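Local coordinates for hydrazine synthase alpha subunit (Candidatus Kuenenia stuttgartiensis, PDB 5C2V), which forms hydrazine by condensing hydroxylamine, made in the gamma subunit, with ammonia, as the two-heme alpha subunit of the hydrazine synthase complex, at residues R270-N275 against D319-K324; K297-E302 against L313-W318. All coordinates share one frame; numbering follows the deposited sequence.

Contact 1. Residues R270-N275 against D319-K324. With HEC (heme c), chain B.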
ATOM      1  N   ARG D 270      21.611 -11.656   5.958  1.00 45.62           N
ATOM      2  CA  ARG D 270      20.605 -10.983   6.772  1.00 47.19           C
ATOM      3  C   ARG D 270      20.229  -9.639   6.150  1.00 57.72           C
ATOM      4  O   ARG D 270      21.068  -8.983   5.532  1.00 51.67           O
ATOM      5  CB  ARG D 270      21.112 -10.790   8.204  1.00 52.88           C
ATOM      6  CG  ARG D 270      22.339  -9.903   8.312  1.00 50.17           C
ATOM      7  CD  ARG D 270      22.892  -9.864   9.726  1.00 52.24           C
ATOM      8  NE  ARG D 270      23.944  -8.860   9.868  1.00 38.55           N
ATOM      9  CZ  ARG D 270      23.739  -7.616  10.288  1.00 53.92           C
ATOM     10  NH1 ARG D 270      22.518  -7.217  10.614  1.00 65.70           N
ATOM     11  NH2 ARG D 270      24.757  -6.770  10.384  1.00 46.25           N
ATOM     12  N   PRO D 271      18.963  -9.223   6.312  1.00 50.83           N
ATOM     13  CA  PRO D 271      18.487  -7.964   5.727  1.00 35.34           C
ATOM     14  C   PRO D 271      19.016  -6.735   6.457  1.00 44.65           C
ATOM     15  O   PRO D 271      19.261  -6.791   7.662  1.00 51.87           O
ATOM     16  CB  PRO D 271      16.970  -8.064   5.882  1.00 45.93           C
ATOM     17  CG  PRO D 271      16.790  -8.910   7.093  1.00 51.88           C
ATOM     18  CD  PRO D 271      17.887  -9.935   7.024  1.00 42.72           C
ATOM     19  N   ILE D 272      19.184  -5.638   5.727  1.00 40.84           N
ATOM     20  CA  ILE D 272      19.584  -4.373   6.331  1.00 44.08           C
ATOM     21  C   ILE D 272      18.441  -3.369   6.230  1.00 54.48           C
ATOM     22  O   ILE D 272      17.924  -2.916   7.249  1.00 60.53           O
ATOM     23  CB  ILE D 272      20.855  -3.797   5.678  1.00 53.39           C
ATOM     24  CG1 ILE D 272      22.052  -4.705   5.962  1.00 48.96           C
ATOM     25  CG2 ILE D 272      21.131  -2.393   6.191  1.00 41.68           C
ATOM     26  CD1 ILE D 272      22.385  -4.837   7.435  1.00 42.60           C
ATOM     27  N   TYR D 273      18.051  -3.009   5.010  1.00 62.46           N
ATOM     28  CA  TYR D 273      16.923  -2.093   4.843  1.00 58.37           C
ATOM     29  C   TYR D 273      16.147  -2.306   3.543  1.00 62.30           C
ATOM     30  O   TYR D 273      16.729  -2.612   2.503  1.00 53.90           O
ATOM     31  CB  TYR D 273      17.413  -0.644   4.915  1.00 43.53           C
ATOM     32  CG  TYR D 273      16.304   0.372   5.072  1.00 56.79           C
ATOM     33  CD1 TYR D 273      15.678   0.561   6.298  1.00 56.62           C
ATOM     34  CD2 TYR D 273      15.885   1.146   3.997  1.00 69.04           C
ATOM     35  CE1 TYR D 273      14.664   1.490   6.449  1.00 74.71           C
ATOM     36  CE2 TYR D 273      14.872   2.078   4.139  1.00 67.71           C
ATOM     37  CZ  TYR D 273      14.266   2.245   5.367  1.00 67.79           C
ATOM     38  OH  TYR D 273      13.258   3.170   5.513  1.00 62.21           O
ATOM     39  N   GLY D 274      14.829  -2.137   3.614  1.00 56.92           N
ATOM     40  CA  GLY D 274      13.997  -2.094   2.422  1.00 60.68           C
ATOM     41  C   GLY D 274      13.126  -3.296   2.093  1.00 55.70           C
ATOM     42  O   GLY D 274      12.354  -3.243   1.136  1.00 69.74           O
ATOM     43  N   ASN D 275      13.247  -4.383   2.850  1.00 52.50           N
ATOM     44  CA  ASN D 275      12.474  -5.588   2.545  1.00 43.06           C
ATOM     45  C   ASN D 275      11.189  -5.783   3.356  1.00 46.12           C
ATOM     46  O   ASN D 275      10.412  -6.696   3.074  1.00 43.26           O
ATOM     47  CB  ASN D 275      13.357  -6.824   2.729  1.00 31.09           C
ATOM     48  CG  ASN D 275      12.777  -8.061   2.071  1.00 36.65           C
ATOM     49  OD1 ASN D 275      12.726  -8.158   0.846  1.00 55.95           O
ATOM     50  ND2 ASN D 275      12.332  -9.012   2.884  1.00 32.05           N
ATOM     51  N   ASP D 319      24.916   1.953  11.202  1.00 55.91           N
ATOM     52  CA  ASP D 319      24.849   1.534  12.597  1.00 68.39           C
ATOM     53  C   ASP D 319      23.420   1.195  13.009  1.00 69.76           C
ATOM     54  O   ASP D 319      23.179   0.182  13.667  1.00 67.41           O
ATOM     55  CB  ASP D 319      25.418   2.622  13.509  1.00 60.50           C
ATOM     56  CG  ASP D 319      26.890   2.886  13.253  1.00 62.09           C
ATOM     57  OD1 ASP D 319      27.592   1.956  12.804  1.00 56.47           O
ATOM     58  OD2 ASP D 319      27.344   4.023  13.502  1.00 67.76           O
ATOM     59  N   ALA D 320      22.476   2.044  12.618  1.00 72.37           N
ATOM     60  CA  ALA D 320      21.067   1.810  12.917  1.00 57.16           C
ATOM     61  C   ALA D 320      20.203   2.016  11.677  1.00 62.72           C
ATOM     62  O   ALA D 320      19.592   3.071  11.509  1.00 54.07           O
ATOM     63  CB  ALA D 320      20.606   2.722  14.044  1.00 65.84           C
ATOM     64  N   PRO D 321      20.147   0.999  10.802  1.00 47.33           N
ATOM     65  CA  PRO D 321      19.382   1.085   9.554  1.00 60.99           C
ATOM     66  C   PRO D 321      17.877   0.975   9.773  1.00 57.29           C
ATOM     67  O   PRO D 321      17.295  -0.096   9.594  1.00 55.99           O
ATOM     68  CB  PRO D 321      19.903  -0.104   8.745  1.00 60.30           C
ATOM     69  CG  PRO D 321      20.337  -1.085   9.768  1.00 53.71           C
ATOM     70  CD  PRO D 321      20.866  -0.281  10.923  1.00 50.99           C
ATOM     71  N   PHE D 322      17.258   2.084  10.162  1.00 53.20           N
ATOM     72  CA  PHE D 322      15.816   2.126  10.357  1.00 62.06           C
ATOM     73  C   PHE D 322      15.226   3.378   9.714  1.00 65.11           C
ATOM     74  O   PHE D 322      15.951   4.194   9.147  1.00 68.80           O
ATOM     75  CB  PHE D 322      15.476   2.072  11.848  1.00 58.64           C
ATOM     76  CG  PHE D 322      16.067   0.888  12.557  1.00 56.73           C
ATOM     77  CD1 PHE D 322      15.426  -0.339  12.538  1.00 49.45           C
ATOM     78  CD2 PHE D 322      17.271   0.999  13.232  1.00 63.25           C
ATOM     79  CE1 PHE D 322      15.970  -1.432  13.187  1.00 65.94           C
ATOM     80  CE2 PHE D 322      17.822  -0.091  13.881  1.00 49.40           C
ATOM     81  CZ  PHE D 322      17.170  -1.308  13.858  1.00 65.10           C
ATOM     82  N   ASN D 323      13.907   3.522   9.804  1.00 49.47           N
ATOM     83  CA  ASN D 323      13.214   4.643   9.180  1.00 45.24           C
ATOM     84  C   ASN D 323      13.590   5.988   9.793  1.00 44.35           C
ATOM     85  O   ASN D 323      13.560   7.016   9.117  1.00 48.21           O
ATOM     86  CB  ASN D 323      11.701   4.445   9.267  1.00 50.29           C
ATOM     87  CG  ASN D 323      11.227   3.227   8.499  1.00 62.44           C
ATOM     88  OD1 ASN D 323      11.820   2.846   7.490  1.00 57.07           O
ATOM     89  ND2 ASN D 323      10.150   2.610   8.973  1.00 55.04           N
ATOM     90  N   LYS D 324      13.944   5.976  11.074  1.00 57.06           N
ATOM     91  CA  LYS D 324      14.271   7.207  11.784  1.00 53.11           C
ATOM     92  C   LYS D 324      15.559   7.842  11.261  1.00 55.55           C
ATOM     93  O   LYS D 324      15.757   9.049  11.389  1.00 64.66           O
ATOM     94  CB  LYS D 324      14.380   6.941  13.290  1.00 52.52           C
ATOM     95  CG  LYS D 324      15.433   5.913  13.677  1.00 69.44           C
ATOM     96  CD  LYS D 324      15.399   5.619  15.170  1.00 47.04           C
ATOM     97  CE  LYS D 324      14.093   4.953  15.577  1.00 62.49           C
ATOM     98  NZ  LYS D 324      14.057   4.640  17.033  1.00 51.67           N
TER
HETATM   99 FE   HEC B 905      12.200 -15.770   8.124  1.00 48.54          FE
HETATM  100  CHA HEC B 905      11.617 -13.159   5.941  1.00 67.93           C
HETATM  101  CHB HEC B 905      15.552 -15.577   7.432  1.00 51.37           C
HETATM  102  CHC HEC B 905      12.761 -18.626   9.983  1.00 55.11           C
HETATM  103  CHD HEC B 905       8.830 -16.119   8.651  1.00 57.58           C
HETATM  104  NA  HEC B 905      13.364 -14.588   6.918  1.00 50.11           N
HETATM  105  C1A HEC B 905      12.920 -13.574   6.092  1.00 53.49           C
HETATM  106  C2A HEC B 905      14.066 -13.015   5.409  1.00 53.17           C
HETATM  107  C3A HEC B 905      15.152 -13.679   5.814  1.00 61.40           C
HETATM  108  C4A HEC B 905      14.734 -14.683   6.773  1.00 59.62           C
HETATM  109  CMA HEC B 905      16.603 -13.426   5.349  1.00 46.79           C
HETATM  110  CAA HEC B 905      14.020 -11.858   4.387  1.00 41.94           C
HETATM  111  CBA HEC B 905      14.396 -10.545   5.067  1.00 45.38           C
HETATM  112  CGA HEC B 905      13.338 -10.132   6.059  1.00 58.95           C
HETATM  113  O1A HEC B 905      13.697  -9.800   7.218  1.00 62.20           O
HETATM  114  O2A HEC B 905      12.134 -10.136   5.697  1.00 66.99           O
HETATM  115  NB  HEC B 905      13.847 -16.985   8.513  1.00 71.76           N
HETATM  116  C1B HEC B 905      15.142 -16.530   8.339  1.00 54.23           C
HETATM  117  C2B HEC B 905      15.988 -17.229   9.285  1.00 69.38           C
HETATM  118  C3B HEC B 905      15.229 -18.073   9.984  1.00 62.03           C
HETATM  119  C4B HEC B 905      13.862 -17.937   9.517  1.00 58.13           C
HETATM  120  CMB HEC B 905      17.512 -17.040   9.446  1.00 43.09           C
HETATM  121  CAB HEC B 905      15.737 -19.012  11.104  1.00 38.59           C
HETATM  122  CBB HEC B 905      15.588 -20.484  10.660  1.00 38.39           C
HETATM  123  NC  HEC B 905      11.019 -17.096   9.178  1.00 46.91           N
HETATM  124  C1C HEC B 905      11.447 -18.263   9.783  1.00 63.74           C
HETATM  125  C2C HEC B 905      10.279 -18.974  10.263  1.00 58.70           C
HETATM  126  C3C HEC B 905       9.199 -18.339   9.801  1.00 52.51           C
HETATM  127  C4C HEC B 905       9.638 -17.108   9.170  1.00 55.43           C
HETATM  128  CMC HEC B 905      10.287 -20.391  10.877  1.00 44.58           C
HETATM  129  CAC HEC B 905       7.736 -18.782  10.023  1.00 42.05           C
HETATM  130  CBC HEC B 905       7.102 -19.161   8.666  1.00 51.78           C
HETATM  131  ND  HEC B 905      10.490 -14.798   7.400  1.00 70.58           N
HETATM  132  C1D HEC B 905       9.193 -15.110   7.792  1.00 49.37           C
HETATM  133  C2D HEC B 905       8.270 -14.204   7.149  1.00 51.61           C
HETATM  134  C3D HEC B 905       9.146 -13.273   6.304  1.00 60.05           C
HETATM  135  C4D HEC B 905      10.502 -13.721   6.519  1.00 55.98           C
HETATM  136  CMD HEC B 905       6.733 -14.182   7.299  1.00 44.49           C
HETATM  137  CAD HEC B 905       8.692 -12.109   5.399  1.00 55.11           C
HETATM  138  CBD HEC B 905       7.886 -12.679   4.239  1.00 41.68           C
HETATM  139  CGD HEC B 905       7.404 -11.557   3.361  1.00 54.79           C
HETATM  140  O1D HEC B 905       6.561 -11.829   2.471  1.00 57.99           O
HETATM  141  O2D HEC B 905       7.853 -10.397   3.556  1.00 42.45           O
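The Tyr273 ring presents its hydroxyl edge to Asn323, whose OD1 lies near the ring plane, while the backbone of Pro321 and Phe322 meets the ring obliquely: Tyr273 CD1 is 3.7 Å from Pro321 O, and Tyr273 CE1 is 3.8 Å from Phe322 C. The amide of Asn323 stands almost perpendicular to the ring, 83° between the planes. Tyr273 OH donates to Asn323 OD1 at 2.5 Å, a length not to be pressed at this resolution, and the same hydroxyl is also hydrogen-bonded to Ile280 N. A tyrosine suits this place because its apolar ring packs between strand and loop while its hydroxyl reaches a polar partner at the end. With CG anti to the backbone N (chi1 -167°), the ring is carried out so that its hydroxyl meets Asn323. Beside it the contact is apolar, Ile272 CG2 lying 3.6 Å from Pro321 CB. Strand 270-273 is the last of a four-stranded propeller blade, and a classic beta bulge sets both Ile272 and Tyr273 opposite Ile259 of the neighbouring strand. Residues 319-324 belong to the next blade; there Pro321 centres an inverse gamma turn, closed by a weak bond from Phe322 N to Ala320 O, and its carbonyl also binds Arg565. Away from this loop, the 270-275 segment lines the pocket of the pentacoordinated heme. Asn275 ND2 donates to heme propionate oxygen O2A at 3.0 Å, whereas Pro271 lies alongside the same propionate, its CG near O1A.

Contact 2. Residues K297-E302 against L313-W318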
ATOM      1  N   LYS D 297      27.179   6.233   6.867  1.00 65.96           N
ATOM      2  CA  LYS D 297      25.871   6.158   6.233  1.00 63.99           C
ATOM      3  C   LYS D 297      25.908   5.261   5.006  1.00 67.42           C
ATOM      4  O   LYS D 297      26.810   5.369   4.176  1.00 74.24           O
ATOM      5  CB  LYS D 297      25.380   7.552   5.833  1.00 57.09           C
ATOM      6  CG  LYS D 297      25.121   8.492   6.996  1.00 67.37           C
ATOM      7  CD  LYS D 297      24.637   9.845   6.500  1.00 42.14           C
ATOM      8  CE  LYS D 297      24.339  10.785   7.656  1.00 57.84           C
ATOM      9  NZ  LYS D 297      23.893  12.123   7.177  1.00 62.41           N
ATOM     10  N   ILE D 298      24.925   4.377   4.891  1.00 61.56           N
ATOM     11  CA  ILE D 298      24.756   3.618   3.667  1.00 64.98           C
ATOM     12  C   ILE D 298      24.086   4.536   2.661  1.00 63.95           C
ATOM     13  O   ILE D 298      22.956   4.980   2.870  1.00 66.80           O
ATOM     14  CB  ILE D 298      23.899   2.353   3.869  1.00 54.72           C
ATOM     15  CG1 ILE D 298      24.491   1.465   4.964  1.00 64.16           C
ATOM     16  CG2 ILE D 298      23.769   1.582   2.562  1.00 52.58           C
ATOM     17  CD1 ILE D 298      23.654   0.241   5.272  1.00 49.69           C
ATOM     18  N   VAL D 299      24.794   4.811   1.572  1.00 60.90           N
ATOM     19  CA  VAL D 299      24.298   5.693   0.527  1.00 47.18           C
ATOM     20  C   VAL D 299      24.065   4.877  -0.729  1.00 61.67           C
ATOM     21  O   VAL D 299      24.972   4.202  -1.217  1.00 60.14           O
ATOM     22  CB  VAL D 299      25.279   6.843   0.230  1.00 50.92           C
ATOM     23  CG1 VAL D 299      24.810   7.646  -0.975  1.00 57.54           C
ATOM     24  CG2 VAL D 299      25.435   7.738   1.448  1.00 57.81           C
ATOM     25  N   TYR D 300      22.846   4.930  -1.249  1.00 64.50           N
ATOM     26  CA  TYR D 300      22.484   4.080  -2.370  1.00 59.99           C
ATOM     27  C   TYR D 300      21.628   4.799  -3.399  1.00 62.45           C
ATOM     28  O   TYR D 300      21.017   5.835  -3.118  1.00 55.81           O
ATOM     29  CB  TYR D 300      21.757   2.829  -1.868  1.00 44.83           C
ATOM     30  CG  TYR D 300      20.460   3.102  -1.133  1.00 66.89           C
ATOM     31  CD1 TYR D 300      20.464   3.533   0.189  1.00 57.28           C
ATOM     32  CD2 TYR D 300      19.234   2.904  -1.753  1.00 73.77           C
ATOM     33  CE1 TYR D 300      19.283   3.773   0.866  1.00 69.49           C
ATOM     34  CE2 TYR D 300      18.047   3.142  -1.083  1.00 57.36           C
ATOM     35  CZ  TYR D 300      18.078   3.576   0.226  1.00 63.47           C
ATOM     36  OH  TYR D 300      16.900   3.815   0.896  1.00 59.25           O
ATOM     37  N   VAL D 301      21.596   4.230  -4.597  1.00 57.73           N
ATOM     38  CA  VAL D 301      20.766   4.740  -5.672  1.00 66.50           C
ATOM     39  C   VAL D 301      19.361   4.183  -5.532  1.00 59.48           C
ATOM     40  O   VAL D 301      19.150   2.963  -5.576  1.00 51.87           O
ATOM     41  CB  VAL D 301      21.329   4.369  -7.057  1.00 69.35           C
ATOM     42  CG1 VAL D 301      20.306   4.662  -8.145  1.00 61.12           C
ATOM     43  CG2 VAL D 301      22.629   5.112  -7.317  1.00 66.35           C
ATOM     44  N   GLU D 302      18.408   5.092  -5.349  1.00 63.04           N
ATOM     45  CA  GLU D 302      17.004   4.730  -5.279  1.00 64.21           C
ATOM     46  C   GLU D 302      16.346   5.078  -6.606  1.00 49.46           C
ATOM     47  O   GLU D 302      16.120   6.249  -6.915  1.00 43.30           O
ATOM     48  CB  GLU D 302      16.321   5.456  -4.119  1.00 54.59           C
ATOM     49  CG  GLU D 302      14.993   4.859  -3.691  1.00 59.48           C
ATOM     50  CD  GLU D 302      14.359   5.629  -2.549  1.00 63.06           C
ATOM     51  OE1 GLU D 302      14.408   5.144  -1.398  1.00 60.07           O
ATOM     52  OE2 GLU D 302      13.814   6.723  -2.803  1.00 57.28           O
ATOM     53  N   LEU D 313      19.278   9.751  -4.888  1.00 50.92           N
ATOM     54  CA  LEU D 313      20.195   9.251  -3.869  1.00 60.26           C
ATOM     55  C   LEU D 313      19.532   9.208  -2.497  1.00 51.14           C
ATOM     56  O   LEU D 313      19.016  10.216  -2.016  1.00 52.26           O
ATOM     57  CB  LEU D 313      21.458  10.116  -3.808  1.00 67.81           C
ATOM     58  CG  LEU D 313      22.396  10.090  -5.016  1.00 62.23           C
ATOM     59  CD1 LEU D 313      23.612  10.968  -4.764  1.00 51.11           C
ATOM     60  CD2 LEU D 313      22.817   8.664  -5.340  1.00 47.51           C
ATOM     61  N   ALA D 314      19.552   8.037  -1.870  1.00 52.61           N
ATOM     62  CA  ALA D 314      18.980   7.879  -0.536  1.00 59.99           C
ATOM     63  C   ALA D 314      20.033   7.370   0.440  1.00 71.65           C
ATOM     64  O   ALA D 314      21.049   6.809   0.030  1.00 67.61           O
ATOM     65  CB  ALA D 314      17.788   6.938  -0.577  1.00 60.05           C
ATOM     66  N   ALA D 315      19.793   7.567   1.733  1.00 62.50           N
ATOM     67  CA  ALA D 315      20.760   7.153   2.741  1.00 66.86           C
ATOM     68  C   ALA D 315      20.112   6.677   4.039  1.00 69.96           C
ATOM     69  O   ALA D 315      19.126   7.251   4.502  1.00 74.14           O
ATOM     70  CB  ALA D 315      21.728   8.293   3.033  1.00 64.35           C
ATOM     71  N   VAL D 316      20.681   5.622   4.618  1.00 72.16           N
ATOM     72  CA  VAL D 316      20.284   5.154   5.946  1.00 73.02           C
ATOM     73  C   VAL D 316      21.526   4.756   6.736  1.00 68.60           C
ATOM     74  O   VAL D 316      22.399   4.071   6.211  1.00 75.15           O
ATOM     75  CB  VAL D 316      19.304   3.956   5.883  1.00 66.26           C
ATOM     76  CG1 VAL D 316      17.915   4.414   5.470  1.00 65.30           C
ATOM     77  CG2 VAL D 316      19.820   2.878   4.938  1.00 64.77           C
ATOM     78  N   SER D 317      21.606   5.189   7.991  1.00 68.53           N
ATOM     79  CA  SER D 317      22.784   4.932   8.818  1.00 63.60           C
ATOM     80  C   SER D 317      23.088   3.439   8.921  1.00 55.24           C
ATOM     81  O   SER D 317      22.192   2.631   9.159  1.00 49.78           O
ATOM     82  CB  SER D 317      22.601   5.520  10.217  1.00 56.98           C
ATOM     83  OG  SER D 317      21.790   4.681  11.021  1.00 63.63           O
ATOM     84  N   TRP D 318      24.354   3.082   8.731  1.00 65.20           N
ATOM     85  CA  TRP D 318      24.772   1.687   8.798  1.00 57.44           C
ATOM     86  C   TRP D 318      24.621   1.124  10.205  1.00 49.54           C
ATOM     87  O   TRP D 318      24.244  -0.035  10.383  1.00 44.13           O
ATOM     88  CB  TRP D 318      26.221   1.534   8.331  1.00 52.75           C
ATOM     89  CG  TRP D 318      26.873   0.294   8.859  1.00 59.00           C
ATOM     90  CD1 TRP D 318      27.745   0.210   9.905  1.00 47.33           C
ATOM     91  CD2 TRP D 318      26.688  -1.045   8.382  1.00 57.86           C
ATOM     92  NE1 TRP D 318      28.122  -1.096  10.102  1.00 70.56           N
ATOM     93  CE2 TRP D 318      27.487  -1.886   9.180  1.00 48.09           C
ATOM     94  CE3 TRP D 318      25.929  -1.611   7.354  1.00 51.27           C
ATOM     95  CZ2 TRP D 318      27.547  -3.263   8.983  1.00 49.64           C
ATOM     96  CZ3 TRP D 318      25.992  -2.980   7.159  1.00 56.85           C
ATOM     97  CH2 TRP D 318      26.795  -3.790   7.970  1.00 42.81           C
TER
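Tyr300 lays one face of its ring over the methyl group of Ala314, a CH-pi contact with Ala314 CB 3.9 Å from the ring centroid. Its CG sits between the backbone N and the carbonyl carbon (chi1 61°), which swings the ring across to the partner strand, and the single methyl of alanine leaves room for it. Glu302 flanks the same methyl, its OE1 3.9 Å from Ala314 CB. Strands 297-302 and 313-317 form an antiparallel beta hairpin, the middle pair of a four-stranded propeller blade. Two hydrogen-bonded pairs join them: Tyr300 N to Ala314 O, 2.9 Å and nearly straight (173°), with its return bond from Ala314 N; and Ile298 N to Val316 O, more bent (146°), also with its return. Aliphatic side chains line one face, where Val299 CG2 meets Ala315 CB at 4.1 Å and, farther along, Val301 CG2 reaches Leu313 CD2; the other carries Tyr300 among Ile298, Ala314 and Val316. Where the second strand ends, Ile298 CD1 abuts the edge of the Trp318 indole, 3.6 Å from CE3. Because the N-H and C=O groups of the two hydrogen-bonded pairs satisfy one another, the strands can be buried among apolar side chains, whereas Glu302, a buried acid, relies on Lys328 and Tyr326 beyond the hairpin.

In the fold
Going from the N terminus, the first segment met is strand 270-273, the last strand of one propeller blade; the chain then passes through a loop into strand 285-291, the first strand of the next blade. The hairpin of contact 2 follows, closing a short loop between 302 and 313, and the chain leaves it directly into residues 319-324, which pack back against strand 270-273 of the preceding blade and so close contact 1. Contact 2 is therefore nested inside the loop closed by contact 1: contact 2 pairs strands within a blade, contact 1 joins that blade to the one before it. Their centres lie about 10 Å apart, and they share packing, with Ile272 CG2 3.8 Å from Ile298 CD1.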